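Local coordinates for protein hydrolase, HAD superfamily, subfamily III A (Legionella pneumophila, PDB 3N1U) that probably hydrolyses 3-deoxy-D-manno-octulosonate 8-phosphate to KDO and inorganic phosphate, as a metal-dependent HAD-family phosphatase working in lipopolysaccharide biosynthesis, at residues C24-V29 and I67-Q72; M53-L58 and E161-I166; E112-G117 and V129-A134; I19-C24 and G62-I67. All blocks are in the same frame, centred on the assembly; numbering follows the deposited sequence. Where two conformers were deposited one is given.

Contact 1 (C24-V29 and I67-Q72); sequences CDVDGV and IITTAQ. With CA (calcium ion), chain B.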
loop_
_atom_site.group_PDB
_atom_site.type_symbol
_atom_site.label_atom_id
_atom_site.label_comp_id
_atom_site.label_asym_id
_atom_site.label_seq_id
_atom_site.Cartn_x
_atom_site.Cartn_y
_atom_site.Cartn_z
ATOM N N CYS A 24 8.376 20.882 -5.794
ATOM C CA CYS A 24 8.068 19.674 -5.043
ATOM C C CYS A 24 9.319 19.019 -4.594
ATOM O O CYS A 24 10.289 18.955 -5.343
ATOM C CB CYS A 24 7.303 18.618 -5.891
ATOM S SG CYS A 24 5.760 19.206 -6.609
ATOM N N ASP A 25 9.247 18.440 -3.407
ATOM C CA ASP A 25 10.210 17.428 -2.983
ATOM C C ASP A 25 9.798 16.090 -3.641
ATOM O O ASP A 25 8.667 15.958 -4.121
ATOM C CB ASP A 25 10.133 17.280 -1.477
ATOM C CG ASP A 25 11.055 16.187 -0.953
ATOM O OD1 ASP A 25 12.223 16.079 -1.402
ATOM O OD2 ASP A 25 10.606 15.444 -0.078
ATOM N N VAL A 26 10.721 15.120 -3.689
ATOM C CA VAL A 26 10.388 13.798 -4.251
ATOM C C VAL A 26 9.912 12.788 -3.210
ATOM O O VAL A 26 8.716 12.542 -3.062
ATOM C CB VAL A 26 11.570 13.220 -5.078
ATOM C CG1 VAL A 26 11.195 11.819 -5.599
ATOM C CG2 VAL A 26 11.855 14.211 -6.253
ATOM N N ASP A 27 10.842 12.221 -2.427
ATOM C CA ASP A 27 10.489 11.071 -1.616
ATOM C C ASP A 27 9.578 11.482 -0.475
ATOM O O ASP A 27 9.983 12.347 0.307
ATOM C CB ASP A 27 11.764 10.488 -1.010
ATOM C CG ASP A 27 12.665 9.869 -2.057
ATOM O OD1 ASP A 27 12.338 8.765 -2.561
ATOM O OD2 ASP A 27 13.688 10.466 -2.377
ATOM N N GLY A 28 8.390 10.878 -0.371
ATOM C CA GLY A 28 7.429 11.252 0.705
ATOM C C GLY A 28 6.385 12.284 0.247
ATOM O O GLY A 28 5.364 12.548 0.956
ATOM N N VAL A 29 6.630 12.874 -0.925
ATOM C CA VAL A 29 5.750 13.922 -1.473
ATOM C C VAL A 29 5.224 13.535 -2.854
ATOM O O VAL A 29 4.024 13.389 -3.042
ATOM C CB VAL A 29 6.453 15.335 -1.469
ATOM C CG1 VAL A 29 5.603 16.423 -2.244
ATOM C CG2 VAL A 29 6.751 15.798 -0.025
ATOM N N ILE A 67 11.625 20.581 -9.063
ATOM C CA ILE A 67 11.847 19.626 -7.988
ATOM C C ILE A 67 13.160 19.952 -7.238
ATOM O O ILE A 67 14.160 20.287 -7.857
ATOM C CB ILE A 67 11.870 18.174 -8.515
ATOM C CG1 ILE A 67 10.492 17.495 -8.301
ATOM C CG2 ILE A 67 12.929 17.311 -7.727
ATOM C CD1 ILE A 67 9.321 18.085 -9.205
ATOM N N ILE A 68 13.155 19.807 -5.912
ATOM C CA ILE A 68 14.405 19.897 -5.132
ATOM C C ILE A 68 14.391 18.682 -4.202
ATOM O O ILE A 68 13.505 18.537 -3.340
ATOM C CB ILE A 68 14.541 21.206 -4.287
ATOM C CG1 ILE A 68 14.438 22.438 -5.178
ATOM C CG2 ILE A 68 15.876 21.193 -3.482
ATOM C CD1 ILE A 68 14.517 23.797 -4.421
ATOM N N THR A 69 15.364 17.812 -4.389
ATOM C CA THR A 69 15.341 16.537 -3.656
ATOM C C THR A 69 16.721 16.189 -3.093
ATOM O O THR A 69 17.756 16.584 -3.683
ATOM C CB THR A 69 14.831 15.352 -4.566
ATOM O OG1 THR A 69 14.872 14.151 -3.792
ATOM C CG2 THR A 69 15.733 15.154 -5.776
ATOM N N THR A 70 16.709 15.438 -1.971
ATOM C CA THR A 70 17.923 14.791 -1.455
ATOM C C THR A 70 18.272 13.509 -2.232
ATOM O O THR A 70 19.461 13.133 -2.321
ATOM C CB THR A 70 17.796 14.518 0.065
ATOM O OG1 THR A 70 17.477 15.764 0.716
ATOM C CG2 THR A 70 19.134 13.936 0.670
ATOM N N ALA A 71 17.252 12.865 -2.820
ATOM C CA ALA A 71 17.463 11.659 -3.637
ATOM C C ALA A 71 18.493 11.961 -4.746
ATOM O O ALA A 71 18.534 13.071 -5.271
ATOM C CB ALA A 71 16.103 11.135 -4.245
ATOM N N GLN A 72 19.341 10.981 -5.060
ATOM C CA GLN A 72 20.383 11.122 -6.092
ATOM C C GLN A 72 20.220 10.073 -7.193
ATOM O O GLN A 72 20.907 10.108 -8.187
ATOM C CB GLN A 72 21.777 10.922 -5.481
ATOM C CG GLN A 72 22.310 12.122 -4.700
ATOM C CD GLN A 72 23.724 11.935 -4.177
ATOM O OE1 GLN A 72 24.112 10.833 -3.764
ATOM N NE2 GLN A 72 24.508 13.026 -4.180
HETATM CA CA CA B . 11.084 14.037 1.542
HETATM O O HOH W 1 14.586 15.376 0.069
HETATM O O HOH W 2 13.281 13.241 1.012
HETATM O O HOH W 3 11.168 12.556 3.429
HETATM O O HOH W 4 12.300 15.886 2.566
#

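Contact 2 (M53-L58 and E161-I166); sequences MGLKLL and ELCDLI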
loop_
_atom_site.group_PDB
_atom_site.type_symbol
_atom_site.label_atom_id
_atom_site.label_comp_id
_atom_site.label_asym_id
_atom_site.label_seq_id
_atom_site.Cartn_x
_atom_site.Cartn_y
_atom_site.Cartn_z
HETATM N N MSE A 53 -0.441 14.212 -13.645
HETATM C CA MSE A 53 -1.425 15.042 -14.372
HETATM C C MSE A 53 -1.510 16.458 -13.777
HETATM O O MSE A 53 -1.586 17.433 -14.535
HETATM C CB MSE A 53 -2.814 14.354 -14.358
HETATM C CG MSE A 53 -3.942 15.202 -14.868
HETATM SE SE MSE A 53 -3.734 15.403 -16.819
HETATM C CE MSE A 53 -4.329 13.626 -17.207
ATOM N N GLY A 54 -1.544 16.552 -12.438
ATOM C CA GLY A 54 -1.473 17.865 -11.725
ATOM C C GLY A 54 -0.331 18.750 -12.223
ATOM O O GLY A 54 -0.529 19.929 -12.601
ATOM N N LEU A 55 0.852 18.172 -12.268
ATOM C CA LEU A 55 2.020 18.939 -12.728
ATOM C C LEU A 55 1.898 19.311 -14.186
ATOM O O LEU A 55 2.230 20.424 -14.563
ATOM C CB LEU A 55 3.307 18.149 -12.432
ATOM C CG LEU A 55 3.523 17.807 -10.934
ATOM C CD1 LEU A 55 4.874 17.092 -10.739
ATOM C CD2 LEU A 55 3.487 19.115 -10.061
ATOM N N LYS A 56 1.383 18.401 -15.023
ATOM C CA LYS A 56 1.191 18.745 -16.426
ATOM C C LYS A 56 0.141 19.822 -16.642
ATOM O O LYS A 56 0.248 20.639 -17.595
ATOM C CB LYS A 56 0.830 17.502 -17.256
ATOM C CG LYS A 56 1.960 16.486 -17.399
ATOM C CD LYS A 56 1.364 15.235 -18.018
ATOM C CE LYS A 56 2.447 14.294 -18.497
ATOM N NZ LYS A 56 1.761 13.145 -19.177
ATOM N N LEU A 57 -0.883 19.816 -15.791
ATOM C CA LEU A 57 -1.894 20.874 -15.881
ATOM C C LEU A 57 -1.307 22.222 -15.481
ATOM O O LEU A 57 -1.638 23.255 -16.090
ATOM C CB LEU A 57 -3.097 20.561 -15.000
ATOM C CG LEU A 57 -4.005 19.391 -15.481
ATOM C CD1 LEU A 57 -5.036 18.914 -14.425
ATOM C CD2 LEU A 57 -4.724 19.760 -16.746
ATOM N N LEU A 58 -0.500 22.249 -14.425
ATOM C CA LEU A 58 0.130 23.548 -14.100
ATOM C C LEU A 58 0.920 24.054 -15.281
ATOM O O LEU A 58 0.827 25.229 -15.695
ATOM C CB LEU A 58 1.069 23.422 -12.890
ATOM C CG LEU A 58 0.412 23.250 -11.515
ATOM C CD1 LEU A 58 1.506 23.191 -10.420
ATOM C CD2 LEU A 58 -0.541 24.401 -11.259
ATOM N N GLU A 161 -3.720 17.722 -5.371
ATOM C CA GLU A 161 -4.680 18.539 -4.574
ATOM C C GLU A 161 -4.165 19.983 -4.527
ATOM O O GLU A 161 -4.932 20.933 -4.690
ATOM C CB GLU A 161 -4.724 17.956 -3.164
ATOM C CG GLU A 161 -5.796 18.449 -2.244
ATOM C CD GLU A 161 -5.744 17.687 -0.874
ATOM O OE1 GLU A 161 -5.430 16.491 -0.861
ATOM O OE2 GLU A 161 -5.973 18.339 0.152
ATOM N N LEU A 162 -2.857 20.133 -4.342
ATOM C CA LEU A 162 -2.218 21.480 -4.408
ATOM C C LEU A 162 -2.294 22.105 -5.818
ATOM O O LEU A 162 -2.574 23.317 -5.966
ATOM C CB LEU A 162 -0.760 21.382 -3.881
ATOM C CG LEU A 162 0.069 22.681 -3.928
ATOM C CD1 LEU A 162 -0.785 23.805 -3.256
ATOM C CD2 LEU A 162 1.375 22.408 -3.195
ATOM N N CYS A 163 -1.986 21.299 -6.855
ATOM C CA CYS A 163 -2.117 21.779 -8.229
ATOM C C CYS A 163 -3.520 22.349 -8.489
ATOM O O CYS A 163 -3.636 23.432 -9.019
ATOM C CB CYS A 163 -1.773 20.692 -9.252
ATOM S SG CYS A 163 -0.081 20.174 -9.175
ATOM N N ASP A 164 -4.558 21.631 -8.091
ATOM C CA ASP A 164 -5.962 22.021 -8.308
ATOM C C ASP A 164 -6.306 23.273 -7.499
ATOM O O ASP A 164 -6.927 24.164 -8.037
ATOM C CB ASP A 164 -6.934 20.890 -7.960
ATOM C CG ASP A 164 -6.955 19.776 -8.999
ATOM O OD1 ASP A 164 -6.230 19.867 -10.037
ATOM O OD2 ASP A 164 -7.693 18.784 -8.757
ATOM N N LEU A 165 -5.838 23.360 -6.245
ATOM C CA LEU A 165 -6.019 24.607 -5.452
ATOM C C LEU A 165 -5.474 25.839 -6.191
ATOM O O LEU A 165 -6.149 26.873 -6.306
ATOM C CB LEU A 165 -5.292 24.479 -4.090
ATOM C CG LEU A 165 -5.350 25.779 -3.246
ATOM C CD1 LEU A 165 -6.770 25.851 -2.601
ATOM C CD2 LEU A 165 -4.269 25.751 -2.188
ATOM N N ILE A 166 -4.271 25.717 -6.725
ATOM C CA ILE A 166 -3.602 26.842 -7.396
ATOM C C ILE A 166 -4.396 27.202 -8.690
ATOM O O ILE A 166 -4.756 28.388 -8.943
ATOM C CB ILE A 166 -2.128 26.498 -7.686
ATOM C CG1 ILE A 166 -1.290 26.418 -6.371
ATOM C CG2 ILE A 166 -1.477 27.513 -8.695
ATOM C CD1 ILE A 166 0.068 25.707 -6.583
#

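Contact 3 (E112-G117 and V129-A134); sequences EFAYIG and VGLGVA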
loop_
_atom_site.group_PDB
_atom_site.type_symbol
_atom_site.label_atom_id
_atom_site.label_comp_id
_atom_site.label_asym_id
_atom_site.label_seq_id
_atom_site.Cartn_x
_atom_site.Cartn_y
_atom_site.Cartn_z
ATOM N N GLU A 112 5.999 34.209 -4.913
ATOM C CA GLU A 112 5.457 33.656 -6.152
ATOM C C GLU A 112 5.790 32.181 -6.284
ATOM O O GLU A 112 5.401 31.534 -7.278
ATOM C CB GLU A 112 5.988 34.435 -7.366
ATOM C CG GLU A 112 5.576 35.946 -7.319
ATOM C CD GLU A 112 6.083 36.719 -8.514
ATOM O OE1 GLU A 112 7.315 36.847 -8.684
ATOM O OE2 GLU A 112 5.247 37.203 -9.281
ATOM N N PHE A 113 6.497 31.651 -5.286
ATOM C CA PHE A 113 6.732 30.201 -5.193
ATOM C C PHE A 113 5.758 29.516 -4.223
ATOM O O PHE A 113 5.435 30.086 -3.159
ATOM C CB PHE A 113 8.162 29.936 -4.658
ATOM C CG PHE A 113 9.226 30.162 -5.662
ATOM C CD1 PHE A 113 9.510 29.187 -6.630
ATOM C CD2 PHE A 113 9.961 31.377 -5.654
ATOM C CE1 PHE A 113 10.490 29.419 -7.594
ATOM C CE2 PHE A 113 10.954 31.601 -6.608
ATOM C CZ PHE A 113 11.207 30.618 -7.582
ATOM N N ALA A 114 5.310 28.303 -4.590
ATOM C CA ALA A 114 4.777 27.342 -3.629
ATOM C C ALA A 114 5.804 26.232 -3.454
ATOM O O ALA A 114 6.591 25.953 -4.389
ATOM C CB ALA A 114 3.379 26.780 -4.133
ATOM N N TYR A 115 5.779 25.554 -2.288
ATOM C CA TYR A 115 6.683 24.462 -1.995
ATOM C C TYR A 115 5.928 23.437 -1.153
ATOM O O TYR A 115 5.223 23.811 -0.169
ATOM C CB TYR A 115 7.913 24.959 -1.171
ATOM C CG TYR A 115 8.937 23.845 -0.995
ATOM C CD1 TYR A 115 8.741 22.795 -0.094
ATOM C CD2 TYR A 115 10.088 23.818 -1.769
ATOM C CE1 TYR A 115 9.694 21.784 0.052
ATOM C CE2 TYR A 115 11.019 22.825 -1.633
ATOM C CZ TYR A 115 10.819 21.812 -0.724
ATOM O OH TYR A 115 11.779 20.832 -0.630
ATOM N N ILE A 116 5.981 22.176 -1.573
ATOM C CA ILE A 116 5.320 21.083 -0.876
ATOM C C ILE A 116 6.377 20.042 -0.405
ATOM O O ILE A 116 7.213 19.545 -1.187
ATOM C CB ILE A 116 4.143 20.490 -1.714
ATOM C CG1 ILE A 116 3.382 19.421 -0.895
ATOM C CG2 ILE A 116 4.647 19.943 -3.094
ATOM C CD1 ILE A 116 2.057 18.949 -1.581
ATOM N N GLY A 117 6.346 19.792 0.892
ATOM C CA GLY A 117 7.420 19.084 1.583
ATOM C C GLY A 117 6.852 18.083 2.594
ATOM O O GLY A 117 5.667 18.126 2.924
ATOM N N VAL A 129 8.705 30.608 1.268
ATOM C CA VAL A 129 7.923 30.832 0.025
ATOM C C VAL A 129 6.537 31.356 0.311
ATOM O O VAL A 129 6.113 31.383 1.475
ATOM C CB VAL A 129 7.807 29.528 -0.830
ATOM C CG1 VAL A 129 9.229 29.025 -1.233
ATOM C CG2 VAL A 129 7.020 28.427 -0.080
ATOM N N GLY A 130 5.814 31.765 -0.728
ATOM C CA GLY A 130 4.483 32.353 -0.530
ATOM C C GLY A 130 3.487 31.334 0.002
ATOM O O GLY A 130 2.625 31.649 0.841
ATOM N N LEU A 131 3.590 30.097 -0.498
ATOM C CA LEU A 131 2.641 29.057 -0.128
ATOM C C LEU A 131 3.401 27.761 0.212
ATOM O O LEU A 131 3.809 26.993 -0.671
ATOM C CB LEU A 131 1.574 28.840 -1.251
ATOM C CG LEU A 131 0.535 27.698 -1.012
ATOM C CD1 LEU A 131 -0.197 27.820 0.347
ATOM C CD2 LEU A 131 -0.490 27.806 -2.158
ATOM N N GLY A 132 3.675 27.579 1.500
ATOM C CA GLY A 132 4.483 26.438 1.991
ATOM C C GLY A 132 3.481 25.380 2.400
ATOM O O GLY A 132 2.588 25.643 3.206
ATOM N N VAL A 133 3.630 24.184 1.834
ATOM C CA VAL A 133 2.624 23.123 1.999
ATOM C C VAL A 133 3.186 21.836 2.584
ATOM O O VAL A 133 4.279 21.383 2.200
ATOM C CB VAL A 133 1.858 22.824 0.681
ATOM C CG1 VAL A 133 0.796 21.703 0.896
ATOM C CG2 VAL A 133 1.168 24.156 0.147
ATOM N N ALA A 134 2.428 21.260 3.514
ATOM C CA ALA A 134 2.769 19.941 4.065
ATOM C C ALA A 134 1.853 18.876 3.478
ATOM O O ALA A 134 0.655 19.063 3.434
ATOM C CB ALA A 134 2.651 19.927 5.601
#

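Contact 4 (I19-C24 and G62-I67); sequences IKCLIC and GIQVAI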
loop_
_atom_site.group_PDB
_atom_site.type_symbol
_atom_site.label_atom_id
_atom_site.label_comp_id
_atom_site.label_asym_id
_atom_site.label_seq_id
_atom_site.Cartn_x
_atom_site.Cartn_y
_atom_site.Cartn_z
ATOM N N ILE A 19 0.925 32.418 -7.290
ATOM C CA ILE A 19 1.921 31.381 -7.536
ATOM C C ILE A 19 2.303 31.270 -9.022
ATOM O O ILE A 19 1.447 31.085 -9.885
ATOM C CB ILE A 19 1.449 30.020 -7.008
ATOM C CG1 ILE A 19 1.214 30.039 -5.481
ATOM C CG2 ILE A 19 2.484 28.952 -7.351
ATOM C CD1 ILE A 19 2.372 30.624 -4.567
ATOM N N LYS A 20 3.596 31.386 -9.305
ATOM C CA LYS A 20 4.091 31.286 -10.654
ATOM C C LYS A 20 5.012 30.062 -10.806
ATOM O O LYS A 20 5.391 29.713 -11.924
ATOM C CB LYS A 20 4.843 32.578 -11.031
ATOM C CG LYS A 20 3.826 33.711 -11.308
ATOM C CD LYS A 20 4.437 34.948 -11.892
ATOM C CE LYS A 20 3.272 35.781 -12.462
ATOM N NZ LYS A 20 3.755 37.032 -13.092
ATOM N N CYS A 21 5.368 29.421 -9.701
ATOM C CA CYS A 21 6.143 28.170 -9.773
ATOM C C CYS A 21 5.795 27.314 -8.589
ATOM O O CYS A 21 5.814 27.801 -7.447
ATOM C CB CYS A 21 7.653 28.487 -9.774
ATOM S SG CYS A 21 8.734 26.995 -9.818
ATOM N N LEU A 22 5.448 26.033 -8.824
ATOM C CA LEU A 22 5.374 25.049 -7.721
ATOM C C LEU A 22 6.675 24.204 -7.645
ATOM O O LEU A 22 7.122 23.640 -8.675
ATOM C CB LEU A 22 4.146 24.089 -7.920
ATOM C CG LEU A 22 4.155 22.918 -6.911
ATOM C CD1 LEU A 22 4.008 23.417 -5.444
ATOM C CD2 LEU A 22 3.002 21.937 -7.264
ATOM N N ILE A 23 7.260 24.101 -6.452
ATOM C CA ILE A 23 8.421 23.278 -6.217
ATOM C C ILE A 23 7.985 22.080 -5.362
ATOM O O ILE A 23 7.289 22.247 -4.333
ATOM C CB ILE A 23 9.553 24.004 -5.393
ATOM C CG1 ILE A 23 9.887 25.402 -5.989
ATOM C CG2 ILE A 23 10.794 23.153 -5.362
ATOM C CD1 ILE A 23 10.719 26.294 -5.007
ATOM N N CYS A 24 8.376 20.882 -5.794
ATOM C CA CYS A 24 8.068 19.674 -5.043
ATOM C C CYS A 24 9.319 19.019 -4.594
ATOM O O CYS A 24 10.289 18.955 -5.343
ATOM C CB CYS A 24 7.303 18.618 -5.891
ATOM S SG CYS A 24 5.760 19.206 -6.609
ATOM N N GLY A 62 0.796 27.609 -17.866
ATOM C CA GLY A 62 1.890 28.591 -17.823
ATOM C C GLY A 62 2.513 28.706 -16.456
ATOM O O GLY A 62 3.245 29.626 -16.212
ATOM N N ILE A 63 2.214 27.767 -15.557
ATOM C CA ILE A 63 2.837 27.729 -14.258
ATOM C C ILE A 63 4.005 26.756 -14.274
ATOM O O ILE A 63 3.841 25.569 -14.611
ATOM C CB ILE A 63 1.834 27.414 -13.119
ATOM C CG1 ILE A 63 0.780 28.555 -13.091
ATOM C CG2 ILE A 63 2.569 27.249 -11.747
ATOM C CD1 ILE A 63 -0.483 28.264 -12.220
ATOM N N GLN A 64 5.171 27.263 -13.874
ATOM C CA GLN A 64 6.339 26.401 -13.916
ATOM C C GLN A 64 6.382 25.396 -12.744
ATOM O O GLN A 64 5.732 25.554 -11.702
ATOM C CB GLN A 64 7.638 27.199 -14.057
ATOM C CG GLN A 64 8.875 26.310 -14.219
ATOM C CD GLN A 64 8.852 25.455 -15.492
ATOM O OE1 GLN A 64 8.120 24.445 -15.611
ATOM N NE2 GLN A 64 9.690 25.833 -16.437
ATOM N N VAL A 65 7.095 24.309 -13.000
ATOM C CA VAL A 65 7.257 23.254 -12.009
ATOM C C VAL A 65 8.730 22.972 -11.807
ATOM O O VAL A 65 9.487 22.907 -12.773
ATOM C CB VAL A 65 6.505 21.958 -12.453
ATOM C CG1 VAL A 65 6.873 20.780 -11.461
ATOM C CG2 VAL A 65 5.003 22.220 -12.470
ATOM N N ALA A 66 9.134 22.770 -10.550
ATOM C CA ALA A 66 10.492 22.372 -10.236
ATOM C C ALA A 66 10.538 21.350 -9.105
ATOM O O ALA A 66 9.623 21.279 -8.263
ATOM C CB ALA A 66 11.287 23.635 -9.819
ATOM N N ILE A 67 11.625 20.581 -9.063
ATOM C CA ILE A 67 11.847 19.626 -7.988
ATOM C C ILE A 67 13.160 19.952 -7.238
ATOM O O ILE A 67 14.160 20.287 -7.857
ATOM C CB ILE A 67 11.870 18.174 -8.515
ATOM C CG1 ILE A 67 10.492 17.495 -8.301
ATOM C CG2 ILE A 67 12.929 17.311 -7.727
ATOM C CD1 ILE A 67 9.321 18.085 -9.205
HETATM O O HOH W 5 5.561 30.918 -14.352
#

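Contact 1 (C24-V29 and I67-Q72)
Asp25 OD1 faces the carbonyl oxygen of Ile68, and the two acceptors, 3.4 Å apart, are reconciled by Lys95, whose NZ forms a salt bridge with the carboxylate and a hydrogen bond with Ile68 O. A second grip on OD1 comes from a water that donates to it at 2.9 Å and accepts from Thr70 N, bridging the two segments. They comprise the last residues of neighbouring parallel strands in the Rossmann-like HAD fold and the loops that follow, and 24-29 carries what fits the family's DxDx(T/V) motif. The other carboxylate oxygen belongs to the metal: Asp25 OD2 binds calcium at 2.2 Å, together with Asp27 O, three waters and Asp118. CG of Asp25 is anti to the backbone N (chi1 177°), which carries the carboxylate to the metal while OD1 still reaches the neighbouring loop. Asp27, predicted to bind substrate, gives the calcium its main-chain oxygen; its OD1 is paired with Lys45 and its OD2 lies close to the methyl of Ala71. Further back, the strand pairing finishes with Ile68 N donating to Cys24 O at 3.0 Å, tilted 29° from the carbonyl plane, and the same oxygen also receives the CA-H of Ile67. Between the two ligands in sequence, Val26 touches both Ile67 CG2 and Thr69 CB with its CG2, 3.6 Å from each, its side chain crossing that of Ile67 at about a right angle. Thr69 opens an ST turn, its OG1 accepting from Ala71 N at 2.9 Å.

Contact 2 (M53-L58 and E161-I166)
Helices 53-58 and 161-166 run side by side in nearly the same direction, their axes 27° apart and 8.7 Å at closest approach. They belong to the helical layer over one face of the central parallel sheet in this Rossmann-like HAD fold, where Leu22 of strand 21-24 touches residues of both. The backbones come nearest at Gly54 and Cys163, with CA atoms 5.3 Å apart. With no side chain on Gly54, the cysteine can press directly on the opposite main chain: Cys163 SG lies 3.4 Å from Gly54 C, and its CB rests near Gly54 CA and O. Chi1 of Cys163 is -64°, which turns SG away from its own carbonyl carbon and into the groove between Leu55 and Leu58. The sulfur is thus covered from two further directions, by Leu55 CD2 at 3.8 Å and by Leu58 CD1 at 3.6 Å. The contact is wholly apolar between side chains. Leu57 also packs on Leu120 of a neighbouring subunit. One turn beyond Gly54, Leu58 divides its two methyls: CD1 stays on the sulfur, while the Leu58 and Ile166 side chains cross at about a right angle and Leu58 CD2 meets Ile166 CG2 at 4.1 Å.

Contact 3 (E112-G117 and V129-A134)
Ile116 packs obliquely across Val133, its partner on the adjacent parallel strand, in the beta-alpha-beta unit of strand 113-117, helix 123-128 and strand 131-134. Its CB sits 4.0 Å from Val133 O, with Leu162 of helix 158-169 covering it. CG1 is anti to the backbone N (chi1 -175°), a setting that directs it toward the neighbouring strand, where it reaches Val133 CG1 at 3.9 Å; the terminal CD1 touches that same methyl. CG2, the other branch, packs instead on the sulfur of Cys24. Ala114 and Leu131 extend this face, their CB atoms 4.0 Å apart. On the other face, Val129 spans two residues of the first strand with its methyls, CG1 against Phe113 CB and CG2 against Tyr115 CB. The rings then leave the contact: Phe113 makes an edge-to-face stack with Tyr99, and Tyr115 OH is hydrogen-bonded to Asp122 and Lys95. Main-chain bonds join the strands alternately. Phe113 O accepts from Leu131 N at 3.2 Å, in the carbonyl plane, and weakly from Gly130 N where the chain enters the second strand. Tyr115 N then donates to Leu131 O, and Val133 N to Tyr115 O at a short 2.6 Å, nearly head-on to the carbonyl (C=O...N 171°). Gly132 N points away from strand 113-117 and donates to the Asp147 carboxylate. Gly117 N ends the ladder on Val133 O at 2.9 Å. Tied there by buried main-chain bonds, with aliphatic side chains over the Ile116 face, the strand end is fixed immediately before the calcium ligand Asp118.

Contact 4 (I19-C24 and G62-I67)
The peptide group following Gln64 lies with one face under the thiol of Cys21, whose SG stands over it 4.1 Å from Gln64 C, while Gln64 O accepts from Leu22 N at 2.9 Å. These are neighbouring parallel strands in the Rossmann-like sheet of the HAD fold, with 21-24 lying between 64-68 and 113-117. The pattern recurs two residues on, where Ile23 CG2 hangs over the Ala66 carbonyl, 3.6 Å from its oxygen, and Cys24 N approaches that oxygen in the carbonyl plane. On the opposite side of the sheet, Ile63 CG2 covers the carbonyl of Lys20, 3.8 Å from Lys20 C, and Ile63 packs on Leu58 and Ile166 in the helices beyond. In one of its two deposited conformers the Gln64 amide is turned back on its own strand: the chain bends at chi2 (63°), and OE1 accepts from Val65 N at 2.8 Å, within the plane of the amide. Ala66 N donates to Leu22 O in the middle of the ladder. At the start of the ladder Lys20 O receives Gln64 N at 3.1 Å, tilted 35° from the carbonyl plane. A water also donates to Lys20 O, at 2.7 Å, and on to O of Gly62, the residue that closes the preceding helix in a Schellman motif.

From the N terminus, strand 21-24 and the metal loop after it open contacts 4 and 1, and strand 64-68 with its own loop closes both; the two share Cys24 and Ile67 and cross along the chain. Helix 49-60, in the chain between strands 21-24 and 64-68, opens contact 2, which closes only at helix 158-169 and so crosses both. Contact 3 comes after contacts 1 and 4 in series and is nested within contact 2. Strand 21-24 joins the halves of the sheet: Ile23 N reaches Ala114 O, linking contacts 4 and 3. Leu162, on a segment of contact 2, packs on both Leu22 and Ile116, tying the helical layer to the sheet.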